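PDB 5EC6: HpuA from Kingella denitrificans ATCC 33394, which probably serves as an outer-membrane lipoprotein receptor that binds haemoglobin and takes part in acquiring haem iron from it. Local coordinates for residues P15-D23 against P106-M116; G139-L150 against G181-A189. All blocks are in the same frame, centred on the assembly; numbering follows the deposited sequence.

Contact 1: P15-D23 against P106-M116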
loop_
_atom_site.group_PDB
_atom_site.type_symbol
_atom_site.label_atom_id
_atom_site.label_comp_id
_atom_site.label_asym_id
_atom_site.label_seq_id
_atom_site.Cartn_x
_atom_site.Cartn_y
_atom_site.Cartn_z
ATOM N N PRO A 15 -24.907 11.652 2.856
ATOM C CA PRO A 15 -24.323 10.807 3.907
ATOM C C PRO A 15 -23.622 9.589 3.319
ATOM O O PRO A 15 -24.065 9.025 2.317
ATOM C CB PRO A 15 -25.545 10.358 4.707
ATOM C CG PRO A 15 -26.705 10.454 3.739
ATOM C CD PRO A 15 -26.259 11.190 2.498
ATOM N N ILE A 16 -22.541 9.161 3.950
ATOM C CA ILE A 16 -21.801 8.015 3.415
ATOM C C ILE A 16 -22.604 6.758 3.716
ATOM O O ILE A 16 -23.023 6.562 4.828
ATOM C CB ILE A 16 -20.372 7.949 3.988
ATOM C CG1 ILE A 16 -19.629 9.260 3.656
ATOM C CG2 ILE A 16 -19.605 6.768 3.386
ATOM C CD1 ILE A 16 -18.477 9.612 4.580
ATOM N N PRO A 17 -22.831 5.908 2.720
ATOM C CA PRO A 17 -23.579 4.693 2.952
ATOM C C PRO A 17 -22.837 3.657 3.790
ATOM O O PRO A 17 -21.605 3.673 3.846
ATOM C CB PRO A 17 -23.833 4.151 1.555
ATOM C CG PRO A 17 -22.867 4.829 0.671
ATOM C CD PRO A 17 -22.544 6.133 1.296
ATOM N N VAL A 18 -23.596 2.759 4.416
ATOM C CA VAL A 18 -23.040 1.729 5.253
ATOM C C VAL A 18 -22.616 0.615 4.327
ATOM O O VAL A 18 -23.387 0.180 3.472
ATOM C CB VAL A 18 -24.059 1.238 6.317
ATOM C CG1 VAL A 18 -23.543 0.002 7.052
ATOM C CG2 VAL A 18 -24.329 2.365 7.291
ATOM N N LEU A 19 -21.371 0.126 4.483
ATOM C CA LEU A 19 -20.898 -0.919 3.617
ATOM C C LEU A 19 -21.241 -2.307 4.170
ATOM O O LEU A 19 -20.869 -2.657 5.292
ATOM C CB LEU A 19 -19.379 -0.780 3.448
ATOM C CG LEU A 19 -18.713 -1.747 2.458
ATOM C CD1 LEU A 19 -19.170 -1.517 1.034
ATOM C CD2 LEU A 19 -17.196 -1.661 2.570
ATOM N N ARG A 20 -21.947 -3.097 3.374
ATOM C CA ARG A 20 -22.246 -4.461 3.728
ATOM C C ARG A 20 -21.174 -5.462 3.315
ATOM O O ARG A 20 -20.629 -5.395 2.200
ATOM C CB ARG A 20 -23.607 -4.887 3.143
ATOM C CG ARG A 20 -24.772 -4.084 3.737
ATOM C CD ARG A 20 -26.143 -4.517 3.175
ATOM N NE ARG A 20 -26.108 -4.664 1.720
ATOM C CZ ARG A 20 -26.119 -3.667 0.824
ATOM N NH1 ARG A 20 -26.214 -2.392 1.188
ATOM N NH2 ARG A 20 -26.055 -3.955 -0.469
ATOM N N ALA A 21 -20.974 -6.435 4.177
ATOM C CA ALA A 21 -20.012 -7.498 3.917
ATOM C C ALA A 21 -20.376 -8.309 2.701
ATOM O O ALA A 21 -21.571 -8.531 2.396
ATOM C CB ALA A 21 -19.881 -8.396 5.094
ATOM N N VAL A 22 -19.348 -8.797 2.022
ATOM C CA VAL A 22 -19.554 -9.730 0.912
ATOM C C VAL A 22 -19.799 -11.143 1.398
ATOM O O VAL A 22 -19.045 -11.688 2.197
ATOM C CB VAL A 22 -18.324 -9.681 -0.044
ATOM C CG1 VAL A 22 -18.495 -10.644 -1.214
ATOM C CG2 VAL A 22 -18.128 -8.270 -0.555
ATOM N N ASP A 23 -20.874 -11.798 0.923
ATOM C CA ASP A 23 -21.096 -13.162 1.374
ATOM C C ASP A 23 -20.358 -14.116 0.478
ATOM O O ASP A 23 -20.853 -14.584 -0.555
ATOM C CB ASP A 23 -22.592 -13.492 1.416
ATOM C CG ASP A 23 -22.866 -14.939 1.729
ATOM O OD1 ASP A 23 -21.968 -15.722 2.153
ATOM O OD2 ASP A 23 -24.034 -15.295 1.535
ATOM N N PRO A 106 -12.779 10.897 5.974
ATOM C CA PRO A 106 -13.740 10.050 6.664
ATOM C C PRO A 106 -13.585 8.560 6.291
ATOM O O PRO A 106 -13.295 8.252 5.146
ATOM C CB PRO A 106 -15.091 10.592 6.130
ATOM C CG PRO A 106 -14.795 11.050 4.749
ATOM C CD PRO A 106 -13.382 11.626 4.837
ATOM N N MET A 107 -13.774 7.664 7.243
ATOM C CA MET A 107 -13.791 6.239 6.980
ATOM C C MET A 107 -15.222 5.800 6.724
ATOM O O MET A 107 -16.170 6.394 7.276
ATOM C CB MET A 107 -13.233 5.495 8.176
ATOM C CG MET A 107 -11.813 5.941 8.540
ATOM S SD MET A 107 -11.089 5.056 9.946
ATOM C CE MET A 107 -10.805 3.430 9.301
ATOM N N GLN A 108 -15.399 4.793 5.906
ATOM C CA GLN A 108 -16.754 4.322 5.609
ATOM C C GLN A 108 -17.268 3.469 6.722
ATOM O O GLN A 108 -16.628 2.502 7.142
ATOM C CB GLN A 108 -16.799 3.561 4.300
ATOM C CG GLN A 108 -18.251 3.175 3.907
ATOM C CD GLN A 108 -18.400 2.543 2.547
ATOM O OE1 GLN A 108 -17.454 2.065 1.931
ATOM N NE2 GLN A 108 -19.648 2.510 2.049
ATOM N N PRO A 109 -18.506 3.769 7.238
ATOM C CA PRO A 109 -19.065 2.832 8.206
ATOM C C PRO A 109 -19.456 1.490 7.630
ATOM O O PRO A 109 -19.849 1.406 6.481
ATOM C CB PRO A 109 -20.332 3.565 8.706
ATOM C CG PRO A 109 -20.711 4.390 7.574
ATOM C CD PRO A 109 -19.439 4.840 6.886
ATOM N N LEU A 110 -19.339 0.448 8.440
ATOM C CA LEU A 110 -19.587 -0.932 8.036
ATOM C C LEU A 110 -20.831 -1.504 8.720
ATOM O O LEU A 110 -21.192 -1.091 9.814
ATOM C CB LEU A 110 -18.416 -1.844 8.413
ATOM C CG LEU A 110 -17.039 -1.338 7.915
ATOM C CD1 LEU A 110 -15.954 -2.276 8.403
ATOM C CD2 LEU A 110 -17.038 -1.206 6.389
ATOM N N ASP A 111 -21.390 -2.520 8.102
ATOM C CA ASP A 111 -22.503 -3.283 8.709
ATOM C C ASP A 111 -22.296 -3.687 10.173
ATOM O O ASP A 111 -23.250 -3.640 10.950
ATOM C CB ASP A 111 -22.900 -4.479 7.846
ATOM C CG ASP A 111 -21.750 -5.433 7.534
ATOM O OD1 ASP A 111 -20.607 -5.200 7.978
ATOM O OD2 ASP A 111 -22.033 -6.430 6.843
ATOM N N SER A 112 -21.064 -4.046 10.543
ATOM C CA SER A 112 -20.651 -4.476 11.892
ATOM C C SER A 112 -20.575 -3.359 12.950
ATOM O O SER A 112 -20.393 -3.648 14.163
ATOM C CB SER A 112 -19.248 -5.091 11.800
ATOM O OG SER A 112 -18.385 -4.041 11.369
ATOM N N GLY A 113 -20.598 -2.116 12.483
ATOM C CA GLY A 113 -20.305 -0.947 13.276
ATOM C C GLY A 113 -18.860 -0.536 13.283
ATOM O O GLY A 113 -18.461 0.449 13.929
ATOM N N GLY A 114 -18.040 -1.323 12.578
ATOM C CA GLY A 114 -16.679 -0.900 12.335
ATOM C C GLY A 114 -16.615 0.162 11.256
ATOM O O GLY A 114 -17.623 0.693 10.792
ATOM N N LYS A 115 -15.383 0.499 10.850
ATOM C CA LYS A 115 -15.187 1.417 9.729
ATOM C C LYS A 115 -13.998 0.898 8.896
ATOM O O LYS A 115 -13.160 0.175 9.407
ATOM C CB LYS A 115 -14.875 2.851 10.163
ATOM C CG LYS A 115 -15.860 3.441 11.173
ATOM C CD LYS A 115 -15.468 4.857 11.543
ATOM C CE LYS A 115 -16.354 5.454 12.636
ATOM N NZ LYS A 115 -17.784 5.342 12.276
ATOM N N MET A 116 -13.942 1.363 7.657
ATOM C CA MET A 116 -12.842 0.975 6.742
ATOM C C MET A 116 -12.406 2.094 5.853
ATOM O O MET A 116 -13.174 2.917 5.374
ATOM C CB MET A 116 -13.290 -0.219 5.912
ATOM C CG MET A 116 -12.263 -0.743 4.918
ATOM S SD MET A 116 -12.993 -2.107 4.024
ATOM C CE MET A 116 -11.713 -2.468 2.815
#

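Contact 2: G139-L150 against G181-A189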
loop_
_atom_site.group_PDB
_atom_site.type_symbol
_atom_site.label_atom_id
_atom_site.label_comp_id
_atom_site.label_asym_id
_atom_site.label_seq_id
_atom_site.Cartn_x
_atom_site.Cartn_y
_atom_site.Cartn_z
ATOM N N GLY A 139 -4.396 0.476 4.035
ATOM C CA GLY A 139 -5.530 1.093 4.679
ATOM C C GLY A 139 -5.645 0.673 6.104
ATOM O O GLY A 139 -4.649 0.353 6.781
ATOM N N ALA A 140 -6.884 0.762 6.621
ATOM C CA ALA A 140 -7.154 0.441 8.032
ATOM C C ALA A 140 -8.573 -0.010 8.173
ATOM O O ALA A 140 -9.470 0.491 7.460
ATOM C CB ALA A 140 -6.938 1.647 8.919
ATOM N N TRP A 141 -8.773 -0.907 9.141
ATOM C CA TRP A 141 -10.094 -1.287 9.598
ATOM C C TRP A 141 -10.194 -0.909 11.080
ATOM O O TRP A 141 -9.241 -1.086 11.852
ATOM C CB TRP A 141 -10.298 -2.761 9.393
ATOM C CG TRP A 141 -11.569 -3.374 9.971
ATOM C CD1 TRP A 141 -12.753 -3.557 9.337
ATOM C CD2 TRP A 141 -11.711 -3.977 11.281
ATOM N NE1 TRP A 141 -13.658 -4.211 10.168
ATOM C CE2 TRP A 141 -13.024 -4.495 11.363
ATOM C CE3 TRP A 141 -10.866 -4.101 12.378
ATOM C CZ2 TRP A 141 -13.494 -5.137 12.505
ATOM C CZ3 TRP A 141 -11.330 -4.795 13.511
ATOM C CH2 TRP A 141 -12.631 -5.291 13.551
ATOM N N MET A 142 -11.352 -0.386 11.445
ATOM C CA MET A 142 -11.644 -0.075 12.856
ATOM C C MET A 142 -12.783 -0.961 13.322
ATOM O O MET A 142 -13.787 -1.052 12.622
ATOM C CB MET A 142 -11.997 1.387 13.012
ATOM C CG MET A 142 -12.405 1.737 14.438
ATOM S SD MET A 142 -13.046 3.426 14.549
ATOM C CE MET A 142 -11.432 4.104 14.701
ATOM N N SER A 143 -12.633 -1.572 14.498
ATOM C CA SER A 143 -13.717 -2.382 15.087
ATOM C C SER A 143 -14.833 -1.490 15.674
ATOM O O SER A 143 -14.643 -0.274 15.882
ATOM C CB SER A 143 -13.207 -3.339 16.163
ATOM O OG SER A 143 -12.972 -2.660 17.367
ATOM N N PRO A 144 -16.023 -2.100 15.867
ATOM C CA PRO A 144 -17.045 -1.389 16.645
ATOM C C PRO A 144 -16.541 -0.953 18.022
ATOM O O PRO A 144 -16.998 0.084 18.542
ATOM C CB PRO A 144 -18.192 -2.400 16.723
ATOM C CG PRO A 144 -17.695 -3.671 16.207
ATOM C CD PRO A 144 -16.513 -3.381 15.344
ATOM N N SER A 145 -15.590 -1.679 18.580
ATOM C CA SER A 145 -14.935 -1.230 19.832
ATOM C C SER A 145 -13.858 -0.143 19.715
ATOM O O SER A 145 -13.270 0.254 20.718
ATOM C CB SER A 145 -14.472 -2.430 20.642
ATOM O OG SER A 145 -13.421 -3.118 19.979
ATOM N N LYS A 146 -13.591 0.323 18.496
ATOM C CA LYS A 146 -12.682 1.404 18.185
ATOM C C LYS A 146 -11.225 1.027 18.268
ATOM O O LYS A 146 -10.378 1.906 18.226
ATOM C CB LYS A 146 -12.905 2.657 19.043
ATOM C CG LYS A 146 -14.327 3.144 19.102
ATOM C CD LYS A 146 -14.816 3.537 17.751
ATOM C CE LYS A 146 -16.217 4.104 17.785
ATOM N NZ LYS A 146 -16.556 4.451 16.369
ATOM N N THR A 147 -10.914 -0.249 18.340
ATOM C CA THR A 147 -9.545 -0.687 18.092
ATOM C C THR A 147 -9.330 -0.799 16.578
ATOM O O THR A 147 -10.285 -0.981 15.830
ATOM C CB THR A 147 -9.285 -2.015 18.773
ATOM O OG1 THR A 147 -10.186 -3.009 18.294
ATOM C CG2 THR A 147 -9.481 -1.869 20.277
ATOM N N VAL A 148 -8.079 -0.676 16.146
ATOM C CA VAL A 148 -7.763 -0.481 14.712
ATOM C C VAL A 148 -6.734 -1.524 14.306
ATOM O O VAL A 148 -5.791 -1.810 15.052
ATOM C CB VAL A 148 -7.229 0.967 14.491
ATOM C CG1 VAL A 148 -6.726 1.217 13.062
ATOM C CG2 VAL A 148 -8.319 1.969 14.770
ATOM N N SER A 149 -6.885 -2.073 13.089
ATOM C CA SER A 149 -5.822 -2.841 12.434
ATOM C C SER A 149 -5.467 -2.194 11.105
ATOM O O SER A 149 -6.312 -2.135 10.193
ATOM C CB SER A 149 -6.222 -4.283 12.240
ATOM O OG SER A 149 -5.147 -5.004 11.711
ATOM N N LEU A 150 -4.269 -1.632 11.049
ATOM C CA LEU A 150 -3.774 -1.004 9.814
ATOM C C LEU A 150 -3.072 -2.070 9.011
ATOM O O LEU A 150 -2.440 -2.984 9.589
ATOM C CB LEU A 150 -2.889 0.172 10.106
ATOM C CG LEU A 150 -3.525 1.274 10.971
ATOM C CD1 LEU A 150 -3.048 1.168 12.431
ATOM C CD2 LEU A 150 -3.414 2.693 10.389
ATOM N N GLY A 181 1.813 7.543 4.100
ATOM C CA GLY A 181 1.513 6.936 5.397
ATOM C C GLY A 181 0.116 7.269 5.860
ATOM O O GLY A 181 -0.406 8.357 5.529
ATOM N N LEU A 182 -0.458 6.317 6.568
ATOM C CA LEU A 182 -1.834 6.401 7.062
ATOM C C LEU A 182 -1.858 6.022 8.534
ATOM O O LEU A 182 -1.328 4.985 8.953
ATOM C CB LEU A 182 -2.733 5.469 6.263
ATOM C CG LEU A 182 -4.121 5.201 6.884
ATOM C CD1 LEU A 182 -4.917 6.429 6.543
ATOM C CD2 LEU A 182 -4.783 3.939 6.330
ATOM N N ARG A 183 -2.535 6.868 9.334
ATOM C CA ARG A 183 -2.866 6.542 10.694
ATOM C C ARG A 183 -4.400 6.753 10.875
ATOM O O ARG A 183 -5.084 7.273 9.979
ATOM C CB ARG A 183 -2.091 7.434 11.685
ATOM C CG ARG A 183 -0.518 7.249 11.703
ATOM C CD ARG A 183 0.103 8.229 12.667
ATOM N NE ARG A 183 1.408 7.858 13.239
ATOM C CZ ARG A 183 2.386 8.706 13.526
ATOM N NH1 ARG A 183 2.317 10.043 13.230
ATOM N NH2 ARG A 183 3.523 8.206 13.981
ATOM N N VAL A 184 -4.920 6.297 12.010
ATOM C CA VAL A 184 -6.313 6.586 12.395
ATOM C C VAL A 184 -6.278 7.409 13.674
ATOM O O VAL A 184 -5.679 6.995 14.667
ATOM C CB VAL A 184 -7.139 5.310 12.573
ATOM C CG1 VAL A 184 -8.551 5.732 13.026
ATOM C CG2 VAL A 184 -7.215 4.526 11.297
ATOM N N LYS A 185 -6.860 8.596 13.606
ATOM C CA LYS A 185 -6.980 9.457 14.786
ATOM C C LYS A 185 -8.428 9.873 14.921
ATOM O O LYS A 185 -8.991 10.440 13.984
ATOM C CB LYS A 185 -6.153 10.719 14.618
ATOM C CG LYS A 185 -6.529 11.810 15.638
ATOM C CD LYS A 185 -5.502 12.932 15.678
ATOM C CE LYS A 185 -5.598 13.808 14.442
ATOM N NZ LYS A 185 -4.487 14.779 14.496
ATOM N N ASN A 186 -9.044 9.580 16.068
ATOM C CA ASN A 186 -10.391 10.115 16.327
ATOM C C ASN A 186 -11.349 9.878 15.198
ATOM O O ASN A 186 -11.883 10.836 14.606
ATOM C CB ASN A 186 -10.323 11.627 16.542
ATOM C CG ASN A 186 -9.889 11.989 17.932
ATOM O OD1 ASN A 186 -9.001 12.826 18.117
ATOM N ND2 ASN A 186 -10.511 11.354 18.929
ATOM N N ASP A 187 -11.572 8.613 14.900
ATOM C CA ASP A 187 -12.541 8.191 13.895
ATOM C C ASP A 187 -12.242 8.582 12.427
ATOM O O ASP A 187 -12.988 8.182 11.508
ATOM C CB ASP A 187 -13.986 8.612 14.312
ATOM C CG ASP A 187 -14.692 7.548 15.134
ATOM O OD1 ASP A 187 -14.021 6.593 15.591
ATOM O OD2 ASP A 187 -15.927 7.668 15.325
ATOM N N ARG A 188 -11.123 9.285 12.200
ATOM C CA ARG A 188 -10.744 9.671 10.851
ATOM C C ARG A 188 -9.419 9.038 10.466
ATOM O O ARG A 188 -8.549 8.784 11.293
ATOM C CB ARG A 188 -10.655 11.169 10.708
ATOM C CG ARG A 188 -12.104 11.692 10.567
ATOM C CD ARG A 188 -12.129 13.168 10.598
ATOM N NE ARG A 188 -11.839 13.751 9.306
ATOM C CZ ARG A 188 -12.651 13.830 8.262
ATOM N NH1 ARG A 188 -13.901 13.303 8.251
ATOM N NH2 ARG A 188 -12.190 14.460 7.196
ATOM N N ALA A 189 -9.303 8.821 9.193
ATOM C CA ALA A 189 -8.021 8.516 8.606
ATOM C C ALA A 189 -7.209 9.776 8.384
ATOM O O ALA A 189 -7.715 10.781 7.872
ATOM C CB ALA A 189 -8.247 7.810 7.275
HETATM O O HOH W 1 -18.588 5.599 15.117
#

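Contact 1: P15-D23 against P106-M116
L19 lies opposite L110 with their CA atoms 4.6 Å apart, a single beta bridge made by two backbone bonds, L19 N to P109 O (2.8 Å) and D111 N to L19 O (2.9 Å), so that the extended N-terminal segment 15-23 docks beside the hairpin of strands 104-109 and 115-118 where it enters its type I turn, L110 to G113. The side chain of Q108 reaches across at one end. Its CG stands anti to the backbone N (chi1 -175°) and the chain runs on extended, which brings NE2 to P17 O at 2.9 Å; this bond is nearly straight (169°) and stays in the amide plane of Q108, yet it meets the carbonyl from above its plane. The side chain of L19 crosses that of Q108 at about a right angle, CB 3.6 Å from Q108 CD, while its CD2 lies beside L110 CD2. Farther out, I16 CD1 meets P106 CB at 3.9 Å. At the other end D111 OD2 accepts A21 N at 2.9 Å, approached from above the carboxylate plane, and OD1 is held by the hydroxyl of Y81. Four hydrogen bonds, two backbone-backbone and two using side chains, thus fix the segment at every second residue, P17, L19 and A21, and the Q108 and D111 bonds extend the grip beyond the lone bridge.

Contact 2: G139-L150 against G181-A189
V184 packs most closely against three side chains of the 139-150 hairpin: its CG2 meets A140 CB at 3.7 Å and V148 CG1 at 3.8 Å, and its CG1 meets M142 CE at 3.7 Å. Next to it, L182 extends CD2 to the backbone of G139, 3.4 Å from CA. L150 answers from the neighbouring strand, laying CD2 against L182 O and over the backbone toward R183 CA. M142 begins with CG anti to the backbone N (chi1 176°) and bends at chi3 (-84°), a course that leaves SD 3.5 Å from D187 OD1 and the methyl against V184. At the outer edge K146 NZ faces both carboxylate oxygens of D187 at 3.4 Å, a salt bridge whose two hydrogen bonds are weak; a water lies 2.6 Å from NZ and donates a weak bond to OD2. The contact is therefore apolar inside and ionic at its rim.

Backbone pairing within each hairpin sets these positions: W141 and S149 exchange N-H to O bonds, as do K185 and R188 around the type I' turn presenting D187. M107 covers V184 as well, and S299 touches both L150 and L182. R183, turned away, bonds L296 O through NE, the carbonyls of F231 and D233 through NH1 and S253 OG through NH2. Strands 139-142 and 181-185 run nearly parallel (19°), their axes 7.4 Å apart; 148-150 runs antiparallel to 181-185. Strand 174-185 belongs to a closed ring of antiparallel strands, consistent with a beta barrel, and the 139-150 hairpin, outside that ring, packs through side chains on its end and turn.

Overall arrangement
From the N terminus, segment 15-23 precedes the first strand, 29-31, and contact 1 sets it against the hairpin of 106-116, where the chain returns, closing a loop that includes the four-stranded sheet of 29-31, 48-57, 65-74 and 80-81. Contact 2 opens only after contact 1 has closed, and joins 139-150 to 181-189 across a shorter loop containing helix 165-168. The two are therefore in series, neither nested nor crossed. Their centres lie 13 Å apart, and they meet where strand 115-118 pairs with 136-142, K115 O being 2.8 Å from M142 N, and where L110 packs on W141. Strands 104-109 and 188-191 provide a second link.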